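Local coordinates for 2-oxo-1,2-dihydroquinoline 8-monooxygenase, oxygenase component (Pseudomonas putida, PDB 1Z01), which probably hydroxylates 2-oxo-1,2-dihydroquinoline at its 8-position, using a Rieske [2Fe-2S] cluster and a separate iron centre, at residues Q83-G88 with F110-E115; G135-P140 with F151-D156. All coordinates share one frame; numbering follows the deposited sequence.

Contact 1. Residues Q83-G88 with F110-E115; sequences QCLHRG and FTFDLE. With FES (Fe2/s2 (inorganic) cluster), chain H.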
loop_
_atom_site.group_PDB
_atom_site.type_symbol
_atom_site.label_atom_id
_atom_site.label_comp_id
_atom_site.label_asym_id
_atom_site.label_seq_id
_atom_site.Cartn_x
_atom_site.Cartn_y
_atom_site.Cartn_z
ATOM N N GLN A 83 16.473 -12.588 13.704
ATOM C CA GLN A 83 17.202 -11.452 13.164
ATOM C C GLN A 83 18.680 -11.655 13.424
ATOM O O GLN A 83 19.139 -11.603 14.571
ATOM C CB GLN A 83 16.756 -10.150 13.830
ATOM C CG GLN A 83 17.484 -8.907 13.307
ATOM C CD GLN A 83 17.260 -7.685 14.172
ATOM O OE1 GLN A 83 17.649 -7.663 15.338
ATOM N NE2 GLN A 83 16.630 -6.663 13.610
ATOM N N CYS A 84 19.427 -11.894 12.355
ATOM C CA CYS A 84 20.860 -12.085 12.472
ATOM C C CYS A 84 21.420 -10.745 12.915
ATOM O O CYS A 84 21.076 -9.704 12.350
ATOM C CB CYS A 84 21.457 -12.475 11.124
ATOM S SG CYS A 84 23.243 -12.585 11.196
ATOM N N LEU A 85 22.275 -10.758 13.926
ATOM C CA LEU A 85 22.845 -9.514 14.415
ATOM C C LEU A 85 23.889 -8.914 13.475
ATOM O O LEU A 85 24.316 -7.785 13.681
ATOM C CB LEU A 85 23.426 -9.711 15.827
ATOM C CG LEU A 85 24.551 -10.718 16.079
ATOM C CD1 LEU A 85 25.887 -10.120 15.630
ATOM C CD2 LEU A 85 24.606 -11.062 17.567
ATOM N N HIS A 86 24.296 -9.645 12.438
ATOM C CA HIS A 86 25.282 -9.101 11.501
ATOM C C HIS A 86 24.626 -8.010 10.665
ATOM O O HIS A 86 24.882 -6.814 10.862
ATOM C CB HIS A 86 25.822 -10.173 10.545
ATOM C CG HIS A 86 26.832 -9.650 9.565
ATOM N ND1 HIS A 86 26.924 -10.110 8.269
ATOM C CD2 HIS A 86 27.821 -8.733 9.707
ATOM C CE1 HIS A 86 27.924 -9.504 7.653
ATOM N NE2 HIS A 86 28.486 -8.663 8.504
ATOM N N ARG A 87 23.782 -8.430 9.723
ATOM C CA ARG A 87 23.102 -7.486 8.851
ATOM C C ARG A 87 21.579 -7.635 8.783
ATOM O O ARG A 87 20.945 -7.326 7.772
ATOM C CB ARG A 87 23.754 -7.513 7.462
ATOM C CG ARG A 87 25.211 -7.039 7.536
ATOM C CD ARG A 87 25.820 -6.719 6.189
ATOM N NE ARG A 87 25.227 -5.532 5.582
ATOM C CZ ARG A 87 25.703 -4.932 4.495
ATOM N NH1 ARG A 87 25.092 -3.861 4.015
ATOM N NH2 ARG A 87 26.794 -5.387 3.893
ATOM N N GLY A 88 21.019 -8.113 9.892
ATOM C CA GLY A 88 19.580 -8.238 10.073
ATOM C C GLY A 88 18.635 -9.057 9.216
ATOM O O GLY A 88 17.447 -8.720 9.151
ATOM N N PHE A 110 26.952 -16.327 10.365
ATOM C CA PHE A 110 26.942 -16.080 11.807
ATOM C C PHE A 110 26.162 -17.249 12.408
ATOM O O PHE A 110 25.082 -17.587 11.939
ATOM C CB PHE A 110 26.258 -14.751 12.131
ATOM C CG PHE A 110 27.184 -13.562 12.086
ATOM C CD1 PHE A 110 28.067 -13.382 11.026
ATOM C CD2 PHE A 110 27.162 -12.611 13.103
ATOM C CE1 PHE A 110 28.915 -12.271 10.982
ATOM C CE2 PHE A 110 28.004 -11.497 13.067
ATOM C CZ PHE A 110 28.883 -11.329 12.001
ATOM N N THR A 111 26.719 -17.868 13.441
ATOM C CA THR A 111 26.098 -19.032 14.063
ATOM C C THR A 111 25.797 -18.802 15.544
ATOM O O THR A 111 26.662 -18.358 16.299
ATOM C CB THR A 111 27.029 -20.249 13.881
ATOM O OG1 THR A 111 27.261 -20.441 12.481
ATOM C CG2 THR A 111 26.422 -21.511 14.476
ATOM N N PHE A 112 24.569 -19.111 15.953
ATOM C CA PHE A 112 24.146 -18.891 17.333
ATOM C C PHE A 112 23.755 -20.169 18.067
ATOM O O PHE A 112 23.225 -21.112 17.468
ATOM C CB PHE A 112 22.958 -17.918 17.364
ATOM C CG PHE A 112 23.137 -16.717 16.482
ATOM C CD1 PHE A 112 22.886 -16.800 15.115
ATOM C CD2 PHE A 112 23.619 -15.521 17.004
ATOM C CE1 PHE A 112 23.118 -15.705 14.274
ATOM C CE2 PHE A 112 23.855 -14.421 16.175
ATOM C CZ PHE A 112 23.605 -14.515 14.806
ATOM N N ASP A 113 24.012 -20.173 19.372
ATOM C CA ASP A 113 23.696 -21.297 20.250
ATOM C C ASP A 113 22.192 -21.253 20.564
ATOM O O ASP A 113 21.677 -20.247 21.047
ATOM C CB ASP A 113 24.517 -21.171 21.545
ATOM C CG ASP A 113 24.188 -22.245 22.554
ATOM O OD1 ASP A 113 23.588 -21.916 23.596
ATOM O OD2 ASP A 113 24.530 -23.417 22.306
ATOM N N LEU A 114 21.498 -22.350 20.294
ATOM C CA LEU A 114 20.063 -22.431 20.520
ATOM C C LEU A 114 19.617 -22.134 21.955
ATOM O O LEU A 114 18.590 -21.492 22.173
ATOM C CB LEU A 114 19.559 -23.821 20.109
ATOM C CG LEU A 114 19.578 -24.173 18.620
ATOM C CD1 LEU A 114 19.168 -25.623 18.426
ATOM C CD2 LEU A 114 18.638 -23.255 17.873
ATOM N N GLU A 115 20.396 -22.611 22.918
ATOM C CA GLU A 115 20.122 -22.463 24.348
ATOM C C GLU A 115 20.321 -21.048 24.894
ATOM O O GLU A 115 19.472 -20.524 25.614
ATOM C CB GLU A 115 21.024 -23.442 25.122
ATOM C CG GLU A 115 20.846 -23.483 26.645
ATOM C CD GLU A 115 19.598 -24.223 27.087
ATOM O OE1 GLU A 115 19.353 -25.333 26.552
ATOM O OE2 GLU A 115 18.883 -23.712 27.983
HETATM FE FE1 FES H . 25.506 -11.600 7.598
HETATM FE FE2 FES H . 23.606 -12.886 8.873
HETATM S S1 FES H . 25.696 -13.508 8.727
HETATM S S2 FES H . 23.336 -11.028 7.763
#
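The Rieske [2Fe-2S] site is built here, where the cluster-binding loop 83-88 packs against strand 110-113. F110 lies beside both ligands of the loop, H86 and C84. H86 CB sits 3.5 Å from the centroid of the F110 ring, 9° off the ring normal, a CH-pi contact over the face. The two rings are nearly parallel but slid apart, so they barely overlap. F110 CE1 lies over one imidazole face, toward its rim; R87 CG lies over the centre of the other. With its CG anti to the backbone N (chi1 180°), H86 places ND1 2.2 Å from iron FE1 of the cluster. F110 CD1 lies 3.3 Å from cluster sulfur S1.

C84 SG binds iron FE2 at 2.4 Å. It meets the F110 ring obliquely and the F112 ring at the edge, two sulfur-aromatic contacts. The same sulfur accepts a hydrogen bond from H86 N at 3.4 Å. L85 spreads its methyls to the edges of both rings: CD1 reaches F110 CE2 at 3.6 Å, and CD2 reaches F112 CE2 at 3.7 Å. H108 and C105 complete the iron ligands. H86 NE2 is hydrogen-bonded to D391 OD1 of the second subunit.

All five touching residues are buried. The apolar wall probably shields the cluster from water, the N-H to sulfur bond is likely to raise its potential, and the carboxylate of D391 would probably polarise the imidazole.

Contact 2. Residues G135-P140 with F151-D156; sequences GVTTYP and FVREDD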
loop_
_atom_site.group_PDB
_atom_site.type_symbol
_atom_site.label_atom_id
_atom_site.label_comp_id
_atom_site.label_asym_id
_atom_site.label_seq_id
_atom_site.Cartn_x
_atom_site.Cartn_y
_atom_site.Cartn_z
ATOM N N GLY A 135 25.196 -11.869 21.073
ATOM C CA GLY A 135 24.306 -12.928 20.627
ATOM C C GLY A 135 22.889 -12.401 20.447
ATOM O O GLY A 135 22.636 -11.218 20.663
ATOM N N VAL A 136 21.961 -13.266 20.048
ATOM C CA VAL A 136 20.570 -12.852 19.859
ATOM C C VAL A 136 19.717 -13.255 21.055
ATOM O O VAL A 136 20.048 -14.178 21.792
ATOM C CB VAL A 136 19.945 -13.478 18.596
ATOM C CG1 VAL A 136 20.642 -12.953 17.331
ATOM C CG2 VAL A 136 20.035 -14.988 18.677
ATOM N N THR A 137 18.603 -12.565 21.234
ATOM C CA THR A 137 17.704 -12.838 22.343
ATOM C C THR A 137 17.063 -14.224 22.261
ATOM O O THR A 137 16.728 -14.702 21.177
ATOM C CB THR A 137 16.590 -11.786 22.379
ATOM O OG1 THR A 137 17.187 -10.488 22.399
ATOM C CG2 THR A 137 15.703 -11.963 23.605
ATOM N N THR A 138 16.898 -14.868 23.415
ATOM C CA THR A 138 16.258 -16.180 23.469
ATOM C C THR A 138 14.896 -15.989 24.127
ATOM O O THR A 138 14.702 -15.065 24.916
ATOM C CB THR A 138 17.055 -17.212 24.311
ATOM O OG1 THR A 138 17.072 -16.802 25.681
ATOM C CG2 THR A 138 18.484 -17.347 23.803
ATOM N N TYR A 139 13.947 -16.847 23.787
ATOM C CA TYR A 139 12.615 -16.742 24.367
ATOM C C TYR A 139 12.215 -18.070 24.998
ATOM O O TYR A 139 12.306 -19.119 24.365
ATOM C CB TYR A 139 11.599 -16.321 23.294
ATOM C CG TYR A 139 11.993 -15.035 22.597
ATOM C CD1 TYR A 139 12.754 -15.057 21.431
ATOM C CD2 TYR A 139 11.690 -13.798 23.159
ATOM C CE1 TYR A 139 13.211 -13.883 20.848
ATOM C CE2 TYR A 139 12.147 -12.615 22.583
ATOM C CZ TYR A 139 12.908 -12.667 21.432
ATOM O OH TYR A 139 13.384 -11.502 20.876
ATOM N N PRO A 140 11.803 -18.044 26.275
ATOM C CA PRO A 140 11.395 -19.274 26.956
ATOM C C PRO A 140 10.274 -19.949 26.175
ATOM O O PRO A 140 9.417 -19.279 25.596
ATOM C CB PRO A 140 10.934 -18.774 28.322
ATOM C CG PRO A 140 11.844 -17.611 28.562
ATOM C CD PRO A 140 11.830 -16.913 27.217
ATOM N N PHE A 151 7.409 -17.194 25.589
ATOM C CA PHE A 151 7.388 -16.013 26.434
ATOM C C PHE A 151 8.094 -14.919 25.644
ATOM O O PHE A 151 9.322 -14.879 25.597
ATOM C CB PHE A 151 8.125 -16.254 27.758
ATOM C CG PHE A 151 7.982 -15.122 28.735
ATOM C CD1 PHE A 151 6.756 -14.867 29.346
ATOM C CD2 PHE A 151 9.055 -14.285 29.017
ATOM C CE1 PHE A 151 6.602 -13.795 30.225
ATOM C CE2 PHE A 151 8.908 -13.202 29.898
ATOM C CZ PHE A 151 7.684 -12.959 30.499
ATOM N N VAL A 152 7.308 -14.056 25.000
ATOM C CA VAL A 152 7.848 -12.955 24.213
ATOM C C VAL A 152 8.239 -11.834 25.164
ATOM O O VAL A 152 7.391 -11.196 25.791
ATOM C CB VAL A 152 6.816 -12.436 23.187
ATOM C CG1 VAL A 152 7.436 -11.355 22.324
ATOM C CG2 VAL A 152 6.342 -13.579 22.314
ATOM N N ARG A 153 9.536 -11.593 25.260
ATOM C CA ARG A 153 10.047 -10.591 26.176
ATOM C C ARG A 153 10.974 -9.572 25.536
ATOM O O ARG A 153 11.470 -9.765 24.419
ATOM C CB ARG A 153 10.814 -11.296 27.294
ATOM C CG ARG A 153 11.929 -12.191 26.757
ATOM C CD ARG A 153 12.857 -12.676 27.849
ATOM N NE ARG A 153 13.866 -13.601 27.332
ATOM C CZ ARG A 153 14.745 -14.243 28.095
ATOM N NH1 ARG A 153 15.630 -15.066 27.541
ATOM N NH2 ARG A 153 14.734 -14.068 29.413
ATOM N N GLU A 154 11.215 -8.491 26.271
ATOM C CA GLU A 154 12.129 -7.453 25.823
ATOM C C GLU A 154 13.518 -8.069 25.969
ATOM O O GLU A 154 13.713 -8.985 26.771
ATOM C CB GLU A 154 12.025 -6.227 26.726
ATOM C CG GLU A 154 10.610 -5.746 26.958
ATOM C CD GLU A 154 10.562 -4.523 27.840
ATOM O OE1 GLU A 154 10.764 -3.402 27.323
ATOM O OE2 GLU A 154 10.332 -4.680 29.056
ATOM N N ASP A 155 14.482 -7.557 25.210
ATOM C CA ASP A 155 15.852 -8.057 25.240
ATOM C C ASP A 155 16.479 -8.137 26.629
ATOM O O ASP A 155 17.276 -9.040 26.892
ATOM C CB ASP A 155 16.742 -7.185 24.359
ATOM C CG ASP A 155 16.378 -7.275 22.892
ATOM O OD1 ASP A 155 16.849 -6.426 22.113
ATOM O OD2 ASP A 155 15.630 -8.201 22.520
ATOM N N ASP A 156 16.134 -7.204 27.514
ATOM C CA ASP A 156 16.725 -7.192 28.857
ATOM C C ASP A 156 15.880 -7.773 29.988
ATOM O O ASP A 156 16.214 -7.587 31.157
ATOM C CB ASP A 156 17.156 -5.767 29.236
ATOM C CG ASP A 156 15.983 -4.808 29.345
ATOM O OD1 ASP A 156 16.218 -3.592 29.534
ATOM O OD2 ASP A 156 14.820 -5.263 29.243
HETATM O O HOH W 1 12.915 -9.111 22.379
#
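R153 and T138 meet at the open end of the hairpin of strands 138-144 and 147-152. R153 grips T138 O side-on with two nitrogens: NH1 at 2.8 Å and NE at 2.9 Å. The oxygen lies in the guanidinium plane, near its edge. NE approaches nearly in line with the carbonyl (C=O...N angle 161°), while NH1 comes from above the carbonyl plane. The R153 chain leaves with CG between the backbone N and the carbonyl carbon (chi1 56°) and then runs extended to NE, which carries the head across to the other segment. P140 CD lies over one guanidinium face, and NH2 forms a salt bridge with D159. A leucine in its place would probably leave T138 O without these two donors and D159 without its charged mate.

The packing is close around P140. Its CD and CB both lie 3.8 Å from F151 CB, and F151 N donates a hydrogen bond to P140 O at 2.9 Å. The Y139 ring turns its edge to the carbonyl oxygens of F151 and R153.

The other end is looser and wetter. T137 OG1 donates to D155 OD2 at 2.8 Å, from above the carboxylate plane. One water accepts from Y139 OH and donates to R153 O and D155 OD2. D155 is exposed, and its OD2 also forms a salt bridge with K81.

Strand 76-81 borders the hairpin beside 138-144, and strand 43-49 borders it beside 147-152. The F151 ring meets W44 and F157, and Y139 reaches V66 and I68 on strand 66-73.

Contact 1 closes before contact 2 opens, so the two follow in series along the chain. Their centres are 13 Å apart. Contact 1 and segment 135-140 belong to the Rieske [2Fe-2S] domain. Strand 110-113 of contact 1 is the middle strand of a three-stranded antiparallel sheet. Contact 2 lies in the six-stranded antiparallel sheet. The loop holding 83-88 leaves that larger sheet after strand 76-81, which pairs with 138-144. The contacts also touch directly: V136 CG1 packs on F112 CE2 at 3.7 Å, and G135 CA on L85 CD2 at 3.6 Å. Segment 135-140 thus runs from cluster-side L85 and F112 into the six-stranded sheet. Contact 1 also meets the second subunit, whereas no other chain touches contact 2.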